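Salmonella typhimurium DB7155 bacteriophage DET7 tailspike (Bacteriophage, PDB 2V5I) probably serves as the phage's trimeric receptor-binding tailspike, a beta-helical protein that binds and hydrolyses the O-antigen of its Salmonella host. Local coordinates at residues L40-N45 with C65-I70; I70-L75 with S93-W98; G229-R234 with K259-S264. All coordinates share one frame; numbering follows the deposited sequence.

Interaction 1 (L40-N45 with C65-I70); sequences LLIDIN and CKAKFI
Ile42 packs against Cys65 and Phe69 on the buried side of this contact, where one coil of the tailspike's parallel beta-helix is laid on the next. Its CG1, held beside the backbone N (chi1 -50°), lies 4.0 Å from Cys65 SG and just as far from Phe69 CZ, and the side chains of Ile42 and Phe69 cross at about a right angle. Alongside this packing, Lys66 N donates to Ile42 O at 2.8 Å, continuing the parallel pairing of Ile42 with Cys65. Beyond this point the regular pairing lapses, although the chains stay close. A water enters, donating to both Asp43 O and Lys66 O, while the methyl CB of Ala67 presses on Ile44 C at 3.3 Å. Farther along, among more exposed residues, Asn45 OD1 accepts a bond from Lys68 N (2.9 Å), the donor tilted 30° from the amide plane, and Asn45 ND2 rests near Ile70 CD1. The lysine tips lead elsewhere: Lys68 forms a salt bridge with Glu92, and Lys66 reaches Asp38 of the second subunit. The chemistry implies a change of means: apolar packing inside and, at the turn, an amide oxygen accepting a backbone N-H and a water bridging two carbonyls.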
ATOM      1  N   LEU A  40     -12.124  35.241  18.357  1.00 10.02           N
ATOM      2  CA  LEU A  40     -13.320  35.044  19.145  1.00 10.00           C
ATOM      3  C   LEU A  40     -13.081  33.788  19.977  1.00 11.70           C
ATOM      4  O   LEU A  40     -12.878  32.690  19.438  1.00 13.38           O
ATOM      5  CB  LEU A  40     -14.540  34.842  18.247  1.00 10.81           C
ATOM      6  CG  LEU A  40     -15.841  34.366  18.844  1.00 14.73           C
ATOM      7  CD1 LEU A  40     -16.376  35.385  19.840  1.00 14.41           C
ATOM      8  CD2 LEU A  40     -16.875  34.107  17.753  1.00 16.66           C
ATOM      9  N   LEU A  41     -13.178  33.945  21.283  1.00 10.79           N
ATOM     10  CA  LEU A  41     -13.014  32.832  22.230  1.00  9.79           C
ATOM     11  C   LEU A  41     -14.389  32.406  22.748  1.00 11.79           C
ATOM     12  O   LEU A  41     -15.120  33.224  23.319  1.00 12.26           O
ATOM     13  CB  LEU A  41     -12.145  33.261  23.412  1.00 12.03           C
ATOM     14  CG  LEU A  41     -11.996  32.262  24.565  1.00 12.04           C
ATOM     15  CD1 LEU A  41     -11.203  31.097  24.089  1.00 15.85           C
ATOM     16  CD2 LEU A  41     -11.283  32.884  25.789  1.00 13.94           C
ATOM     17  N   ILE A  42     -14.745  31.132  22.559  1.00 12.00           N
ATOM     18  CA  ILE A  42     -15.946  30.532  23.152  1.00 12.68           C
ATOM     19  C   ILE A  42     -15.571  29.926  24.486  1.00 11.89           C
ATOM     20  O   ILE A  42     -15.108  28.782  24.555  1.00 11.91           O
ATOM     21  CB  ILE A  42     -16.589  29.465  22.230  1.00 11.89           C
ATOM     22  CG1 ILE A  42     -16.776  30.015  20.826  1.00 12.87           C
ATOM     23  CG2 ILE A  42     -17.935  29.029  22.778  1.00 14.73           C
ATOM     24  CD1 ILE A  42     -17.661  31.214  20.668  1.00 15.06           C
ATOM     25  N   ASP A  43     -15.734  30.720  25.551  1.00 12.91           N
ATOM     26  CA  ASP A  43     -15.176  30.381  26.838  1.00 12.56           C
ATOM     27  C   ASP A  43     -16.198  29.778  27.833  1.00 13.32           C
ATOM     28  O   ASP A  43     -15.803  29.191  28.856  1.00 14.93           O
ATOM     29  CB  ASP A  43     -14.422  31.561  27.454  1.00 14.11           C
ATOM     30  CG  ASP A  43     -15.267  32.806  27.703  1.00 18.00           C
ATOM     31  OD1 ASP A  43     -16.281  33.035  27.031  1.00 15.03           O
ATOM     32  OD2 ASP A  43     -14.870  33.592  28.629  1.00 18.44           O
ATOM     33  N   ILE A  44     -17.476  29.814  27.452  1.00 13.01           N
ATOM     34  CA  ILE A  44     -18.569  29.297  28.243  1.00 13.15           C
ATOM     35  C   ILE A  44     -19.504  28.549  27.317  1.00 12.13           C
ATOM     36  O   ILE A  44     -19.554  28.846  26.129  1.00 11.49           O
ATOM     37  CB  ILE A  44     -19.329  30.411  29.006  1.00 13.27           C
ATOM     38  CG1 ILE A  44     -19.862  31.496  28.067  1.00 12.29           C
ATOM     39  CG2 ILE A  44     -18.425  31.038  30.054  1.00 15.23           C
ATOM     40  CD1 ILE A  44     -21.031  32.303  28.747  1.00 17.55           C
ATOM     41  N   ASN A  45     -20.177  27.528  27.845  1.00 11.52           N
ATOM     42  CA  ASN A  45     -21.153  26.815  27.053  1.00 11.30           C
ATOM     43  C   ASN A  45     -22.232  27.787  26.559  1.00 13.14           C
ATOM     44  O   ASN A  45     -22.652  28.686  27.297  1.00 13.83           O
ATOM     45  CB  ASN A  45     -21.828  25.688  27.826  1.00 13.56           C
ATOM     46  CG  ASN A  45     -20.929  24.505  28.084  1.00 12.92           C
ATOM     47  OD1 ASN A  45     -19.857  24.325  27.479  1.00 14.03           O
ATOM     48  ND2 ASN A  45     -21.363  23.658  29.010  1.00 19.61           N
ATOM     49  N   CYS A  65     -12.604  27.556  20.307  1.00 10.62           N
ATOM     50  CA  CYS A  65     -13.636  27.046  21.206  1.00 10.84           C
ATOM     51  C   CYS A  65     -13.007  26.344  22.397  1.00 12.06           C
ATOM     52  O   CYS A  65     -12.138  25.482  22.226  1.00 13.85           O
ATOM     53  CB  CYS A  65     -14.556  26.084  20.479  1.00 12.43           C
ATOM     54  SG  CYS A  65     -15.307  26.831  18.994  1.00 14.46           S
ATOM     55  N   LYS A  66     -13.434  26.719  23.609  1.00 11.16           N
ATOM     56  CA  LYS A  66     -13.043  26.051  24.857  1.00 11.62           C
ATOM     57  C   LYS A  66     -14.290  25.725  25.693  1.00 12.96           C
ATOM     58  O   LYS A  66     -14.256  25.694  26.917  1.00 14.57           O
ATOM     59  CB  LYS A  66     -12.051  26.942  25.652  1.00 12.81           C
ATOM     60  CG  LYS A  66     -10.726  27.164  24.882  1.00 11.34           C
ATOM     61  CD  LYS A  66      -9.626  27.816  25.693  1.00 12.44           C
ATOM     62  CE  LYS A  66      -8.315  27.892  24.901  1.00 16.82           C
ATOM     63  NZ  LYS A  66      -7.145  28.401  25.743  1.00 18.20           N
ATOM     64  N   ALA A  67     -15.377  25.437  24.991  1.00 11.26           N
ATOM     65  CA  ALA A  67     -16.689  25.124  25.570  1.00 11.56           C
ATOM     66  C   ALA A  67     -17.593  24.623  24.447  1.00 10.00           C
ATOM     67  O   ALA A  67     -17.127  24.523  23.289  1.00 12.93           O
ATOM     68  CB  ALA A  67     -17.282  26.321  26.272  1.00 13.17           C
ATOM     69  N   LYS A  68     -18.836  24.277  24.757  1.00 10.00           N
ATOM     70  CA  LYS A  68     -19.737  23.572  23.839  1.00 10.27           C
ATOM     71  C   LYS A  68     -20.854  24.449  23.326  1.00 11.35           C
ATOM     72  O   LYS A  68     -21.306  25.339  24.044  1.00 11.92           O
ATOM     73  CB  LYS A  68     -20.378  22.395  24.524  1.00 11.37           C
ATOM     74  CG  LYS A  68     -19.428  21.428  25.182  1.00 13.72           C
ATOM     75  CD  LYS A  68     -20.200  20.319  25.900  1.00 19.04           C
ATOM     76  CE  LYS A  68     -19.295  19.255  26.488  1.00 25.43           C
ATOM     77  NZ  LYS A  68     -20.107  18.053  26.926  1.00 30.34           N
ATOM     78  N   PHE A  69     -21.331  24.113  22.121  1.00 10.15           N
ATOM     79  CA  PHE A  69     -22.583  24.623  21.575  1.00 11.10           C
ATOM     80  C   PHE A  69     -23.642  23.525  21.744  1.00 11.07           C
ATOM     81  O   PHE A  69     -23.512  22.439  21.182  1.00 11.06           O
ATOM     82  CB  PHE A  69     -22.503  24.972  20.080  1.00 11.18           C
ATOM     83  CG  PHE A  69     -21.582  26.116  19.763  1.00 12.55           C
ATOM     84  CD1 PHE A  69     -21.804  27.385  20.291  1.00 16.74           C
ATOM     85  CD2 PHE A  69     -20.568  25.964  18.826  1.00 14.29           C
ATOM     86  CE1 PHE A  69     -20.943  28.464  19.974  1.00 14.80           C
ATOM     87  CE2 PHE A  69     -19.686  27.044  18.539  1.00 16.77           C
ATOM     88  CZ  PHE A  69     -19.883  28.272  19.098  1.00 12.75           C
ATOM     89  N   ILE A  70     -24.663  23.809  22.562  1.00 10.54           N
ATOM     90  CA  ILE A  70     -25.660  22.844  22.925  1.00 12.29           C
ATOM     91  C   ILE A  70     -27.033  23.264  22.389  1.00 11.89           C
ATOM     92  O   ILE A  70     -27.523  24.369  22.672  1.00 10.57           O
ATOM     93  CB  ILE A  70     -25.722  22.686  24.478  1.00 12.63           C
ATOM     94  CG1 ILE A  70     -24.313  22.361  25.058  1.00 14.71           C
ATOM     95  CG2 ILE A  70     -26.750  21.650  24.876  1.00 14.78           C
ATOM     96  CD1 ILE A  70     -24.201  22.511  26.531  1.00 17.49           C
TER
HETATM   97  O   HOH W   1     -13.515  27.625  28.834  1.00 18.51           O

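Interaction 2 (I70-L75 with S93-W98); sequences IGDGAL and SKTTPW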
ATOM      1  N   ILE A  70     -24.663  23.809  22.562  1.00 10.54           N
ATOM      2  CA  ILE A  70     -25.660  22.844  22.925  1.00 12.29           C
ATOM      3  C   ILE A  70     -27.033  23.264  22.389  1.00 11.89           C
ATOM      4  O   ILE A  70     -27.523  24.369  22.672  1.00 10.57           O
ATOM      5  CB  ILE A  70     -25.722  22.686  24.478  1.00 12.63           C
ATOM      6  CG1 ILE A  70     -24.313  22.361  25.058  1.00 14.71           C
ATOM      7  CG2 ILE A  70     -26.750  21.650  24.876  1.00 14.78           C
ATOM      8  CD1 ILE A  70     -24.201  22.511  26.531  1.00 17.49           C
ATOM      9  N   GLY A  71     -27.699  22.358  21.698  1.00 11.37           N
ATOM     10  CA  GLY A  71     -29.038  22.648  21.196  1.00 12.66           C
ATOM     11  C   GLY A  71     -29.534  21.555  20.283  1.00 13.52           C
ATOM     12  O   GLY A  71     -28.735  20.735  19.815  1.00 13.50           O
ATOM     13  N   ASP A  72     -30.840  21.551  20.013  1.00 13.62           N
ATOM     14  CA  ASP A  72     -31.433  20.664  19.037  1.00 14.27           C
ATOM     15  C   ASP A  72     -31.622  21.501  17.792  1.00 15.17           C
ATOM     16  O   ASP A  72     -32.120  22.619  17.875  1.00 18.89           O
ATOM     17  CB  ASP A  72     -32.784  20.119  19.480  1.00 15.34           C
ATOM     18  CG  ASP A  72     -32.700  19.154  20.616  1.00 17.18           C
ATOM     19  OD1 ASP A  72     -31.635  18.540  20.821  1.00 15.18           O
ATOM     20  OD2 ASP A  72     -33.726  19.008  21.368  1.00 21.14           O
ATOM     21  N   GLY A  73     -31.231  21.001  16.631  1.00 12.30           N
ATOM     22  CA  GLY A  73     -31.428  21.771  15.396  1.00 12.65           C
ATOM     23  C   GLY A  73     -30.144  22.423  14.909  1.00 11.49           C
ATOM     24  O   GLY A  73     -29.059  22.069  15.346  1.00 12.34           O
ATOM     25  N   ALA A  74     -30.290  23.482  14.110  1.00 11.22           N
ATOM     26  CA  ALA A  74     -29.158  24.067  13.409  1.00 12.57           C
ATOM     27  C   ALA A  74     -28.738  25.413  14.016  1.00 13.62           C
ATOM     28  O   ALA A  74     -29.595  26.286  14.325  1.00 13.81           O
ATOM     29  CB  ALA A  74     -29.512  24.270  11.933  1.00 14.56           C
ATOM     30  N   LEU A  75     -27.428  25.555  14.231  1.00 10.99           N
ATOM     31  CA  LEU A  75     -26.778  26.824  14.509  1.00 10.15           C
ATOM     32  C   LEU A  75     -26.149  27.248  13.197  1.00  9.81           C
ATOM     33  O   LEU A  75     -25.326  26.523  12.645  1.00 10.97           O
ATOM     34  CB  LEU A  75     -25.737  26.641  15.602  1.00 11.40           C
ATOM     35  CG  LEU A  75     -24.907  27.845  15.996  1.00  9.86           C
ATOM     36  CD1 LEU A  75     -25.819  29.037  16.434  1.00 11.41           C
ATOM     37  CD2 LEU A  75     -23.885  27.483  17.043  1.00 11.89           C
ATOM     38  N   SER A  93     -26.321  17.748  21.316  1.00 10.57           N
ATOM     39  CA  SER A  93     -27.769  17.893  21.316  1.00 10.59           C
ATOM     40  C   SER A  93     -28.246  18.219  22.690  1.00 11.16           C
ATOM     41  O   SER A  93     -27.639  17.801  23.672  1.00 11.48           O
ATOM     42  CB  SER A  93     -28.490  16.653  20.783  1.00 10.47           C
ATOM     43  OG  SER A  93     -28.233  15.497  21.607  1.00 13.47           O
ATOM     44  N   LYS A  94     -29.367  18.913  22.736  1.00 12.84           N
ATOM     45  CA  LYS A  94     -30.075  19.170  23.984  1.00 13.41           C
ATOM     46  C   LYS A  94     -30.801  17.908  24.458  1.00 13.95           C
ATOM     47  O   LYS A  94     -30.741  17.520  25.647  1.00 15.13           O
ATOM     48  CB  LYS A  94     -31.043  20.332  23.691  1.00 15.24           C
ATOM     49  CG  LYS A  94     -31.863  20.749  24.821  1.00 20.94           C
ATOM     50  CD  LYS A  94     -32.504  22.114  24.612  1.00 20.91           C
ATOM     51  CE  LYS A  94     -33.587  22.126  23.618  1.00 26.99           C
ATOM     52  NZ  LYS A  94     -34.141  23.535  23.557  1.00 30.44           N
ATOM     53  N   THR A  95     -31.525  17.286  23.541  1.00 13.08           N
ATOM     54  CA  THR A  95     -32.330  16.120  23.840  1.00 13.49           C
ATOM     55  C   THR A  95     -31.446  14.869  23.860  1.00 12.75           C
ATOM     56  O   THR A  95     -30.513  14.725  23.036  1.00 13.82           O
ATOM     57  CB  THR A  95     -33.451  15.965  22.806  1.00 15.18           C
ATOM     58  OG1 THR A  95     -34.340  17.112  22.834  1.00 14.41           O
ATOM     59  CG2 THR A  95     -34.257  14.717  23.109  1.00 19.11           C
ATOM     60  N   THR A  96     -31.776  13.922  24.727  1.00 12.97           N
ATOM     61  CA  THR A  96     -31.093  12.625  24.746  1.00 11.50           C
ATOM     62  C   THR A  96     -32.059  11.674  23.994  1.00 12.93           C
ATOM     63  O   THR A  96     -33.143  11.369  24.501  1.00 14.09           O
ATOM     64  CB  THR A  96     -30.857  12.128  26.177  1.00 12.09           C
ATOM     65  OG1 THR A  96     -29.925  12.993  26.855  1.00 13.27           O
ATOM     66  CG2 THR A  96     -30.306  10.742  26.210  1.00 12.47           C
ATOM     67  N   PRO A  97     -31.717  11.291  22.768  1.00  9.99           N
ATOM     68  CA  PRO A  97     -32.653  10.549  21.932  1.00 10.26           C
ATOM     69  C   PRO A  97     -32.746   9.056  22.298  1.00  9.22           C
ATOM     70  O   PRO A  97     -31.864   8.511  22.969  1.00 10.34           O
ATOM     71  CB  PRO A  97     -32.017  10.699  20.531  1.00 11.52           C
ATOM     72  CG  PRO A  97     -30.623  10.860  20.811  1.00 13.80           C
ATOM     73  CD  PRO A  97     -30.439  11.524  22.086  1.00 13.61           C
ATOM     74  N   TRP A  98     -33.804   8.363  21.839  1.00 11.54           N
ATOM     75  CA  TRP A  98     -33.884   6.920  21.877  1.00 10.20           C
ATOM     76  C   TRP A  98     -33.005   6.381  20.734  1.00 10.58           C
ATOM     77  O   TRP A  98     -33.142   6.789  19.579  1.00 12.30           O
ATOM     78  CB  TRP A  98     -35.288   6.429  21.648  1.00 12.27           C
ATOM     79  CG  TRP A  98     -36.213   6.784  22.784  1.00  9.22           C
ATOM     80  CD1 TRP A  98     -37.024   7.846  22.846  1.00 13.03           C
ATOM     81  CD2 TRP A  98     -36.371   6.060  23.996  1.00 10.52           C
ATOM     82  NE1 TRP A  98     -37.728   7.845  24.069  1.00 14.02           N
ATOM     83  CE2 TRP A  98     -37.323   6.766  24.787  1.00 12.42           C
ATOM     84  CE3 TRP A  98     -35.806   4.912  24.509  1.00 12.63           C
ATOM     85  CZ2 TRP A  98     -37.709   6.339  26.044  1.00 17.74           C
ATOM     86  CZ3 TRP A  98     -36.200   4.487  25.807  1.00 17.33           C
ATOM     87  CH2 TRP A  98     -37.131   5.202  26.537  1.00 17.47           C
TER
HETATM   88  O   HOH W   2     -32.222  23.967  20.952  1.00 20.97           O
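Gly71 and Lys94 approach to 4.6 Å between their CA atoms, and Ser93 CA offers its hydrogen to Gly71 O (CA to O 3.4 Å), but the two backbones form no strand pair here and soon diverge. The side chain that joins them is Asp72, whose carboxylate accepts bonds from the loop at Lys94 and Thr95. Its OD1 accepts Thr95 N at 3.0 Å along a nearly straight path (172° at the hydrogen), using the syn lone pair, on the side of the other oxygen. Lys94 N also points at Asp72 OD1, but that bond is bent to 126° and weak. The hydroxyl Thr95 OG1, lying beside its own backbone N (chi1 -62°), can therefore address the same carboxylate: it donates to Asp72 OD2, although the modelled 2.5 Å is very short and its exact length is doubtful. Thr95 thus appears to engage both oxygens, one through the main chain and one through the side chain, which would probably limit rotation of the carboxylate. The turn is braced from within by Ser93 OG, which donates to Thr95 O at 2.8 Å. Lys94 lays its CB and CE along the carboxylate, yet its NZ stays 5.0 Å from Asp72 OD2; its charge would probably still favour the ionised acid. A water accepts from Asp72 N and, weakly, from Lys94 NZ. In the fold, the contact ties the corner between strands 69-70 and 73-78 to the loop leaving strand 85-92. Gly71 bonds through its backbone to Glu92, and Gly73 to Ala155 and Thr157 of the next coil, while Ser93 O accepts a hydrogen bond from Lys124 NZ, just past strand 121-122.

Interaction 3 (G229-R234 with K259-S264); sequences GVQFLR and KTYQGS
Leu233 and Tyr261 lie side by side where two neighbouring strands of the parallel beta-helix end, 230-233 and 258-260, which belong to successive coils; Tyr261 stands just beyond the second. Leu233 CG sits over one face of the Tyr261 ring, 3.9 Å from its centroid and offset toward the rim, a CH-pi contact. The opposite face is covered by Lys259 CE, a methylene two residues earlier in the same segment, so that the ring is sandwiched between aliphatic groups. Three backbone bonds set this register: Lys259 N donates to Val230 O at 2.9 Å, Phe232 N to Lys259 O at 3.1 Å and Tyr261 N to Phe232 O, also at 3.1 Å. Phe232 and Thr260 leave the strands on the face where Phe232 meets Val245 and Leu275; Gln231 and Lys259 leave on the other. In the next shell, Phe232 O takes a second donor, Asn272 ND2, and is thereby gripped twice. The extended Lys259 chain ends in a salt bridge with Glu255, consistent with its methylenes lying across the ring. Gln231 starts from a less usual rotamer, with CG between the backbone N and the carbonyl carbon (chi1 64°), and sends NE2 to Thr203 OG1 on the preceding coil. That bond helps fix which end of the amide faces the tyrosine: Gln231 OE1 comes up to the edge of the ring, 3.4 Å from Tyr261 CE1, with the amide and ring planes 64° apart.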
ATOM      1  N   GLY A 229     -20.911   8.691   7.539  1.00  7.83           N
ATOM      2  CA  GLY A 229     -19.899   9.445   8.238  1.00  7.42           C
ATOM      3  C   GLY A 229     -19.572  10.747   7.549  1.00  7.65           C
ATOM      4  O   GLY A 229     -19.554  11.827   8.120  1.00  8.90           O
ATOM      5  N   VAL A 230     -19.160  10.602   6.280  1.00  7.96           N
ATOM      6  CA  VAL A 230     -18.889  11.733   5.404  1.00  8.31           C
ATOM      7  C   VAL A 230     -19.701  11.578   4.134  1.00  7.80           C
ATOM      8  O   VAL A 230     -19.739  10.511   3.543  1.00 10.14           O
ATOM      9  CB  VAL A 230     -17.361  11.829   4.984  1.00  8.94           C
ATOM     10  CG1 VAL A 230     -17.099  13.050   4.090  1.00  9.64           C
ATOM     11  CG2 VAL A 230     -16.458  11.867   6.193  1.00 11.08           C
ATOM     12  N   GLN A 231     -20.370  12.641   3.711  1.00  8.06           N
ATOM     13  CA  GLN A 231     -21.123  12.568   2.476  1.00  9.70           C
ATOM     14  C   GLN A 231     -21.031  13.824   1.633  1.00  8.64           C
ATOM     15  O   GLN A 231     -20.876  14.904   2.157  1.00  8.24           O
ATOM     16  CB  GLN A 231     -22.588  12.256   2.741  1.00 11.32           C
ATOM     17  CG  GLN A 231     -23.317  13.267   3.484  1.00 14.55           C
ATOM     18  CD  GLN A 231     -24.682  12.726   4.080  1.00 24.34           C
ATOM     19  OE1 GLN A 231     -25.070  11.570   3.876  1.00 28.05           O
ATOM     20  NE2 GLN A 231     -25.395  13.585   4.780  1.00 14.42           N
ATOM     21  N   PHE A 232     -21.050  13.615   0.295  1.00  7.61           N
ATOM     22  CA  PHE A 232     -21.001  14.720  -0.682  1.00  6.61           C
ATOM     23  C   PHE A 232     -22.235  14.718  -1.547  1.00  6.82           C
ATOM     24  O   PHE A 232     -22.690  13.648  -1.934  1.00  7.60           O
ATOM     25  CB  PHE A 232     -19.753  14.487  -1.613  1.00  7.65           C
ATOM     26  CG  PHE A 232     -18.453  14.606  -0.897  1.00  5.47           C
ATOM     27  CD1 PHE A 232     -17.920  13.490  -0.242  1.00  8.88           C
ATOM     28  CD2 PHE A 232     -17.792  15.783  -0.858  1.00  8.72           C
ATOM     29  CE1 PHE A 232     -16.732  13.590   0.447  1.00  9.47           C
ATOM     30  CE2 PHE A 232     -16.545  15.895  -0.145  1.00  6.96           C
ATOM     31  CZ  PHE A 232     -16.057  14.743   0.470  1.00  9.02           C
ATOM     32  N   LEU A 233     -22.699  15.930  -1.895  1.00  7.48           N
ATOM     33  CA  LEU A 233     -23.822  16.139  -2.837  1.00  8.59           C
ATOM     34  C   LEU A 233     -23.405  17.192  -3.866  1.00  8.38           C
ATOM     35  O   LEU A 233     -23.047  18.300  -3.515  1.00  8.86           O
ATOM     36  CB  LEU A 233     -25.118  16.607  -2.131  1.00  9.13           C
ATOM     37  CG  LEU A 233     -25.743  15.669  -1.127  1.00 11.82           C
ATOM     38  CD1 LEU A 233     -25.140  15.826   0.234  1.00 13.44           C
ATOM     39  CD2 LEU A 233     -27.231  15.957  -1.051  1.00 11.57           C
ATOM     40  N   ARG A 234     -23.402  16.807  -5.143  1.00  7.90           N
ATOM     41  CA  ARG A 234     -23.068  17.692  -6.265  1.00  7.80           C
ATOM     42  C   ARG A 234     -21.705  18.412  -6.098  1.00  8.13           C
ATOM     43  O   ARG A 234     -21.599  19.603  -6.267  1.00  8.79           O
ATOM     44  CB  ARG A 234     -24.205  18.671  -6.487  1.00  7.36           C
ATOM     45  CG  ARG A 234     -24.195  19.363  -7.858  1.00 10.94           C
ATOM     46  CD  ARG A 234     -25.535  19.993  -8.194  1.00 10.51           C
ATOM     47  NE  ARG A 234     -25.483  20.913  -9.348  1.00  9.65           N
ATOM     48  CZ  ARG A 234     -25.062  22.167  -9.302  1.00 11.77           C
ATOM     49  NH1 ARG A 234     -24.600  22.716  -8.186  1.00  9.82           N
ATOM     50  NH2 ARG A 234     -25.070  22.923 -10.425  1.00 14.99           N
ATOM     51  N   LYS A 259     -19.737   8.311   1.646  1.00  7.35           N
ATOM     52  CA  LYS A 259     -20.819   8.217   0.632  1.00  7.93           C
ATOM     53  C   LYS A 259     -20.808   9.361  -0.362  1.00  9.00           C
ATOM     54  O   LYS A 259     -20.789  10.524   0.041  1.00  8.47           O
ATOM     55  CB  LYS A 259     -22.163   8.161   1.354  1.00 11.26           C
ATOM     56  CG  LYS A 259     -23.443   8.086   0.476  1.00 11.01           C
ATOM     57  CD  LYS A 259     -24.674   8.375   1.307  1.00 20.32           C
ATOM     58  CE  LYS A 259     -25.939   8.320   0.508  1.00 27.65           C
ATOM     59  NZ  LYS A 259     -27.104   8.453   1.475  1.00 28.47           N
ATOM     60  N   THR A 260     -20.833   8.984  -1.647  1.00  7.74           N
ATOM     61  CA  THR A 260     -21.204   9.917  -2.694  1.00  7.01           C
ATOM     62  C   THR A 260     -22.696   9.727  -3.002  1.00  8.34           C
ATOM     63  O   THR A 260     -23.112   8.643  -3.395  1.00  9.62           O
ATOM     64  CB  THR A 260     -20.348   9.647  -3.981  1.00  9.03           C
ATOM     65  OG1 THR A 260     -20.429   8.298  -4.384  1.00 10.32           O
ATOM     66  CG2 THR A 260     -18.889   9.958  -3.724  1.00 10.68           C
ATOM     67  N   TYR A 261     -23.472  10.802  -2.825  1.00  8.85           N
ATOM     68  CA  TYR A 261     -24.929  10.624  -3.008  1.00 11.53           C
ATOM     69  C   TYR A 261     -25.261  10.178  -4.386  1.00 12.46           C
ATOM     70  O   TYR A 261     -24.588  10.562  -5.383  1.00 10.33           O
ATOM     71  CB  TYR A 261     -25.698  11.938  -2.776  1.00 10.99           C
ATOM     72  CG  TYR A 261     -26.437  11.988  -1.501  1.00 15.89           C
ATOM     73  CD1 TYR A 261     -25.746  12.199  -0.331  1.00 24.81           C
ATOM     74  CD2 TYR A 261     -27.799  11.879  -1.470  1.00 22.18           C
ATOM     75  CE1 TYR A 261     -26.391  12.288   0.863  1.00 31.71           C
ATOM     76  CE2 TYR A 261     -28.489  11.959  -0.251  1.00 25.72           C
ATOM     77  CZ  TYR A 261     -27.770  12.163   0.896  1.00 28.21           C
ATOM     78  OH  TYR A 261     -28.378  12.259   2.137  1.00 39.34           O
ATOM     79  N   GLN A 262     -26.319   9.359  -4.475  1.00 11.79           N
ATOM     80  CA  GLN A 262     -26.823   8.845  -5.717  1.00 14.24           C
ATOM     81  C   GLN A 262     -28.116   9.538  -6.089  1.00 15.03           C
ATOM     82  O   GLN A 262     -28.933   9.882  -5.216  1.00 16.00           O
ATOM     83  CB  GLN A 262     -27.095   7.344  -5.642  1.00 15.14           C
ATOM     84  CG  GLN A 262     -25.843   6.554  -5.672  1.00 17.18           C
ATOM     85  CD  GLN A 262     -25.595   5.752  -4.474  1.00 27.44           C
ATOM     86  OE1 GLN A 262     -26.433   4.946  -4.106  1.00 34.82           O
ATOM     87  NE2 GLN A 262     -24.400   5.922  -3.845  1.00 26.36           N
ATOM     88  N   GLY A 263     -28.323   9.716  -7.372  1.00 12.18           N
ATOM     89  CA  GLY A 263     -29.586  10.219  -7.895  1.00 12.25           C
ATOM     90  C   GLY A 263     -29.814  11.705  -7.717  1.00 11.55           C
ATOM     91  O   GLY A 263     -28.878  12.515  -7.699  1.00 10.67           O
ATOM     92  N   SER A 264     -31.060  12.059  -7.406  1.00 13.12           N
ATOM     93  CA  SER A 264     -31.531  13.448  -7.291  1.00 12.04           C
ATOM     94  C   SER A 264     -31.989  13.769  -5.877  1.00 13.98           C
ATOM     95  O   SER A 264     -32.424  12.899  -5.144  1.00 14.57           O
ATOM     96  CB  SER A 264     -32.747  13.651  -8.208  1.00 12.89           C
ATOM     97  OG  SER A 264     -32.397  13.515  -9.545  1.00 18.04           O
TER

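The three contacts join coils of one beta-helix at different depths. Interaction 3 is the buried one, a strand pair secured by main-chain bonds. Interactions 1 and 2 are partly buried: the first keeps one bridge and one backbone bond before a side-chain amide takes part, and the second has no strand pairing and relies on a carboxylate. These two share Ile70 and touch directly, Phe69 CG lying 3.8 Å from Leu75 CD2, and strands 69-70 and 73-78 follow each other in the chain. Interaction 3 stands apart, its nearest atoms about 14 Å from those of interaction 2, yet strands 73-78, 230-233 and 258-260 belong to the same parallel array. Only interaction 1 also reaches another subunit.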